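Local coordinates for protein GH127 beta-L-arabinofuranoside (PDB 4QK0) that probably hydrolyses beta-L-arabinofuranosidic linkages in arabinose-containing sugars, as a bacterial glycoside hydrolase of family GH127, at residues L340-R345 with A418-S423; R362-G367 with V438-G443. One frame throughout, in Å; residues are numbered along the deposited sequence.

Contact 1 of 2, residues L340-R345 with A418-S423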
# COMPACT_ATOMS: atom_id res chain seq x y z
N LEU A 340 21.84 7.58 -7.79
CA LEU A 340 22.62 7.46 -6.57
C LEU A 340 24.08 7.19 -6.91
O LEU A 340 24.99 7.71 -6.29
CB LEU A 340 22.06 6.37 -5.71
CG LEU A 340 22.73 5.97 -4.41
CD1 LEU A 340 22.88 7.17 -3.47
CD2 LEU A 340 21.93 4.87 -3.74
N VAL A 341 24.31 6.38 -7.92
CA VAL A 341 25.68 6.14 -8.33
C VAL A 341 26.38 7.46 -8.73
O VAL A 341 27.52 7.71 -8.33
CB VAL A 341 25.74 5.15 -9.49
CG1 VAL A 341 27.18 5.04 -10.03
CG2 VAL A 341 25.26 3.77 -9.03
N PHE A 342 25.70 8.28 -9.52
CA PHE A 342 26.26 9.58 -9.94
C PHE A 342 26.61 10.41 -8.70
O PHE A 342 27.66 11.04 -8.65
CB PHE A 342 25.33 10.41 -10.82
CG PHE A 342 24.91 9.76 -12.11
CD1 PHE A 342 25.72 8.85 -12.78
CD2 PHE A 342 23.68 10.07 -12.67
CE1 PHE A 342 25.31 8.27 -13.99
CE2 PHE A 342 23.26 9.50 -13.90
CZ PHE A 342 24.09 8.61 -14.56
N TRP A 343 25.70 10.44 -7.74
CA TRP A 343 25.90 11.22 -6.53
C TRP A 343 27.14 10.75 -5.80
O TRP A 343 27.97 11.58 -5.42
CB TRP A 343 24.71 11.08 -5.63
CG TRP A 343 24.74 11.94 -4.44
CD1 TRP A 343 25.47 13.08 -4.27
CD2 TRP A 343 23.95 11.80 -3.26
NE1 TRP A 343 25.18 13.64 -3.06
CE2 TRP A 343 24.24 12.89 -2.42
CE3 TRP A 343 22.99 10.87 -2.85
CZ2 TRP A 343 23.63 13.07 -1.15
CZ3 TRP A 343 22.38 11.04 -1.59
CH2 TRP A 343 22.69 12.14 -0.77
N THR A 344 27.31 9.44 -5.66
CA THR A 344 28.43 8.92 -4.90
C THR A 344 29.76 9.37 -5.51
O THR A 344 30.73 9.63 -4.81
CB THR A 344 28.43 7.38 -4.82
OG1 THR A 344 28.46 6.82 -6.14
CG2 THR A 344 27.18 6.88 -4.09
N ARG A 345 29.82 9.41 -6.81
CA ARG A 345 31.03 9.81 -7.46
C ARG A 345 31.41 11.26 -7.09
O ARG A 345 32.56 11.51 -6.90
CB ARG A 345 30.90 9.65 -8.97
CG ARG A 345 32.24 9.62 -9.68
CD ARG A 345 31.98 9.65 -11.16
NE ARG A 345 33.15 9.96 -11.95
CZ ARG A 345 33.12 10.12 -13.27
NH1 ARG A 345 31.98 9.99 -13.95
NH2 ARG A 345 34.23 10.40 -13.92
N ALA A 418 21.94 1.91 -20.02
CA ALA A 418 23.01 1.86 -21.01
C ALA A 418 24.11 2.87 -20.73
O ALA A 418 25.28 2.53 -20.84
CB ALA A 418 22.45 2.12 -22.39
N ARG A 419 23.75 4.13 -20.43
CA ARG A 419 24.80 5.15 -20.26
C ARG A 419 25.63 4.88 -19.04
O ARG A 419 26.83 5.10 -19.09
CB ARG A 419 24.27 6.57 -20.29
CG ARG A 419 23.40 6.99 -19.13
CD ARG A 419 22.95 8.43 -19.36
NE ARG A 419 22.13 8.90 -18.26
CZ ARG A 419 22.20 10.10 -17.71
NH1 ARG A 419 23.09 11.01 -18.13
NH2 ARG A 419 21.38 10.40 -16.71
N LEU A 420 25.04 4.33 -17.99
CA LEU A 420 25.85 3.94 -16.84
C LEU A 420 26.78 2.74 -17.10
O LEU A 420 28.01 2.76 -16.79
CB LEU A 420 24.96 3.62 -15.65
CG LEU A 420 25.71 3.10 -14.42
CD1 LEU A 420 26.68 4.15 -13.92
CD2 LEU A 420 24.74 2.77 -13.31
N ILE A 421 26.21 1.66 -17.63
CA ILE A 421 26.96 0.44 -17.84
C ILE A 421 28.10 0.73 -18.78
O ILE A 421 29.22 0.26 -18.59
CB ILE A 421 26.04 -0.67 -18.42
CG1 ILE A 421 25.16 -1.26 -17.30
CG2 ILE A 421 26.85 -1.78 -19.04
CD1 ILE A 421 24.07 -2.17 -17.80
N ALA A 422 27.80 1.49 -19.84
CA ALA A 422 28.82 1.76 -20.87
C ALA A 422 29.98 2.60 -20.33
O ALA A 422 31.08 2.54 -20.85
CB ALA A 422 28.21 2.44 -22.09
N SER A 423 29.72 3.36 -19.27
CA SER A 423 30.74 4.20 -18.68
C SER A 423 31.29 3.62 -17.40
O SER A 423 31.88 4.34 -16.62
CB SER A 423 30.17 5.61 -18.43
OG SER A 423 29.10 5.58 -17.52
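Phe342 and Arg419 meet with the edge of the ring directed at a face of the guanidinium group. The evidence is twofold: Phe342 CE2 lies 3.5 Å from Arg419 NH2, which sits near the plane of the ring, and the two planes are 72° apart. Phe342 CZ stands 3.8 Å above the guanidinium plane, displaced toward the rim of the group. Because the nitrogen is beside the ring and not over its face, the geometry is not that of a classical cation-pi pair. Arg419 CG lies between the backbone N and the carbonyl carbon (chi1 68°), and from there the chain runs extended to NE, which carries the flat group out to the phenyl edge.

The second half of the interface is apolar. Leu420 CD1 is shared by two partners, with Val341 CG1 at 4.0 Å and Phe342 CE1 at 4.3 Å. The valine and leucine side chains cross obliquely, methyl to methyl.

Arg419 NH1 forms a salt bridge with Glu84, so this polar end is held from outside the pair of helices. With an alanine here, the Phe342 edge would probably lose the flat group it meets, and Glu84 its salt-bridge partner.

The segment axes are 12.1 Å apart at closest approach and inclined by 44°, a spacing filled by side chains from both helices: Phe342 and Arg419 reach furthest, while Val341 and Leu420 meet at their methyls. Both segments belong to the catalytic domain, whose six-hairpin clan is consistent with an (alpha/alpha)6 barrel. Helix 334-350 also packs on helices 266-283 and 354-365, and helix 413-422 rests on helix 76-92 through Ala418 and Ala422.

Contact 2 of 2, residues R362-G367 with V438-G443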
# COMPACT_ATOMS: atom_id res chain seq x y z
N ARG A 362 27.13 -1.02 -3.79
CA ARG A 362 25.79 -1.60 -3.50
C ARG A 362 24.77 -1.33 -4.65
O ARG A 362 24.15 -2.26 -5.16
CB ARG A 362 25.28 -1.03 -2.21
CG ARG A 362 24.00 -1.62 -1.69
CD ARG A 362 23.52 -0.91 -0.44
NE ARG A 362 24.35 -1.18 0.73
CZ ARG A 362 24.43 -2.35 1.35
NH1 ARG A 362 23.70 -3.42 0.96
NH2 ARG A 362 25.21 -2.47 2.40
N ALA A 363 24.68 -0.10 -5.11
CA ALA A 363 23.78 0.21 -6.21
C ALA A 363 24.16 -0.46 -7.51
O ALA A 363 23.30 -1.01 -8.25
CB ALA A 363 23.64 1.69 -6.42
N LEU A 364 25.45 -0.51 -7.76
CA LEU A 364 25.95 -1.08 -8.99
C LEU A 364 25.71 -2.56 -9.15
O LEU A 364 25.44 -3.04 -10.28
CB LEU A 364 27.45 -0.82 -9.14
CG LEU A 364 27.87 0.57 -9.65
CD1 LEU A 364 29.41 0.65 -9.59
CD2 LEU A 364 27.42 0.83 -11.08
N TYR A 365 25.87 -3.32 -8.07
CA TYR A 365 25.78 -4.76 -8.14
C TYR A 365 24.38 -5.29 -7.73
O TYR A 365 24.18 -6.53 -7.62
CB TYR A 365 26.89 -5.46 -7.30
CG TYR A 365 28.31 -5.30 -7.87
CD1 TYR A 365 29.05 -4.18 -7.60
CD2 TYR A 365 28.85 -6.24 -8.72
CE1 TYR A 365 30.32 -4.01 -8.12
CE2 TYR A 365 30.13 -6.10 -9.25
CZ TYR A 365 30.86 -4.97 -8.95
OH TYR A 365 32.14 -4.73 -9.44
N ASN A 366 23.43 -4.38 -7.50
CA ASN A 366 22.10 -4.79 -6.99
C ASN A 366 21.02 -4.02 -7.65
O ASN A 366 20.57 -4.41 -8.71
CB ASN A 366 22.05 -4.67 -5.49
CG ASN A 366 23.09 -5.57 -4.81
OD1 ASN A 366 22.86 -6.78 -4.64
ND2 ASN A 366 24.21 -4.99 -4.38
N GLY A 367 20.65 -2.88 -7.15
CA GLY A 367 19.45 -2.20 -7.64
C GLY A 367 19.49 -1.43 -8.93
O GLY A 367 18.49 -0.76 -9.28
N VAL A 438 41.71 3.31 -5.95
CA VAL A 438 40.94 2.19 -6.50
C VAL A 438 39.61 2.11 -5.72
O VAL A 438 39.61 1.80 -4.52
CB VAL A 438 41.71 0.88 -6.39
CG1 VAL A 438 40.99 -0.23 -7.13
CG2 VAL A 438 43.09 1.05 -7.01
N HIS A 439 38.51 2.44 -6.39
CA HIS A 439 37.18 2.39 -5.77
C HIS A 439 36.52 1.02 -5.93
O HIS A 439 35.99 0.47 -4.96
CB HIS A 439 36.23 3.36 -6.41
CG HIS A 439 36.64 4.77 -6.29
ND1 HIS A 439 37.23 5.28 -5.15
CD2 HIS A 439 36.55 5.79 -7.17
CE1 HIS A 439 37.48 6.55 -5.34
NE2 HIS A 439 37.06 6.89 -6.55
N LEU A 440 36.58 0.47 -7.14
CA LEU A 440 35.90 -0.81 -7.47
C LEU A 440 36.91 -1.88 -7.87
O LEU A 440 38.01 -1.59 -8.42
CB LEU A 440 34.95 -0.59 -8.62
CG LEU A 440 33.88 0.52 -8.45
CD1 LEU A 440 33.01 0.69 -9.66
CD2 LEU A 440 33.00 0.25 -7.27
N TYR A 441 36.58 -3.11 -7.50
CA TYR A 441 37.42 -4.24 -7.76
C TYR A 441 36.85 -4.99 -8.98
O TYR A 441 35.89 -5.72 -8.92
CB TYR A 441 37.58 -5.09 -6.52
CG TYR A 441 38.34 -4.31 -5.48
CD1 TYR A 441 39.67 -3.99 -5.68
CD2 TYR A 441 37.73 -3.81 -4.35
CE1 TYR A 441 40.37 -3.22 -4.76
CE2 TYR A 441 38.42 -3.02 -3.43
CZ TYR A 441 39.77 -2.76 -3.64
OH TYR A 441 40.46 -1.97 -2.77
N VAL A 442 37.46 -4.70 -10.11
CA VAL A 442 36.97 -5.04 -11.43
C VAL A 442 38.22 -5.31 -12.24
O VAL A 442 39.10 -4.45 -12.28
CB VAL A 442 36.25 -3.86 -12.10
CG1 VAL A 442 35.82 -4.26 -13.50
CG2 VAL A 442 35.05 -3.42 -11.30
N GLY A 443 38.28 -6.48 -12.84
CA GLY A 443 39.34 -6.84 -13.77
C GLY A 443 39.49 -5.75 -14.81
O GLY A 443 38.55 -5.45 -15.53
O HOH W 1 33.51 -3.26 -6.91
O HOH W 2 33.70 -6.65 -10.18
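The closest CA pair across the two segments is Leu364 and Leu440, 10.1 Å apart, where a helix faces an irregular connection. Their side chains close that gap at about a right angle, Leu364 CD1 touching Leu440 CD1 at 3.6 Å.

Beside them, Tyr365 reaches across with its hydroxyl. With CG anti to the carbonyl carbon (chi1 -70°), the ring is turned toward segment 438-443, which brings Tyr365 OH to 3.7 Å from Val442 CG2. Two waters complete the span. One lies 3.2 Å from Tyr365 OH and accepts from Tyr441 N at 3.1 Å; the other is 2.6 Å from Tyr365 OH and donates to Tyr441 O at 2.7 Å. The hydroxyl thus reaches both backbone polar groups of Tyr441 indirectly, and it is also hydrogen-bonded to Trp23 NE1.

Segment 362-367 includes the last part of helix 354-365 of the catalytic domain, and Asn366 OD1 is hydrogen-bonded to Val558 N of strand 557-562. Segment 438-443 leads from strand 436-438 to strand 444-450 in the middle domain, where Gln459 of strand 453-461 is hydrogen-bonded to Leu440 O and Val442 N. The contact therefore joins the helical domain to the neighbouring beta domain.

Contacts 1 and 2 have centres 11 Å apart and adjoin through an apolar cluster. Val341 faces both ways: its CG1 serves contact 1, while its CG2 lies 3.7 Å from Ala363 CB. Leu364 does likewise, its CD1 belonging to contact 2 and its CD2 lying 4.0 Å from Leu420 CD2. Through these two shared residues the packing runs on from one contact to the other. Helices 334-350 and 354-365 are consecutive, and the four segments alternate along the chain, so the two contacts cross in sequence. Cys335 and Cys412, each five or six residues before a segment of contact 1, are disulfide-bonded in another structure of this protein but not here.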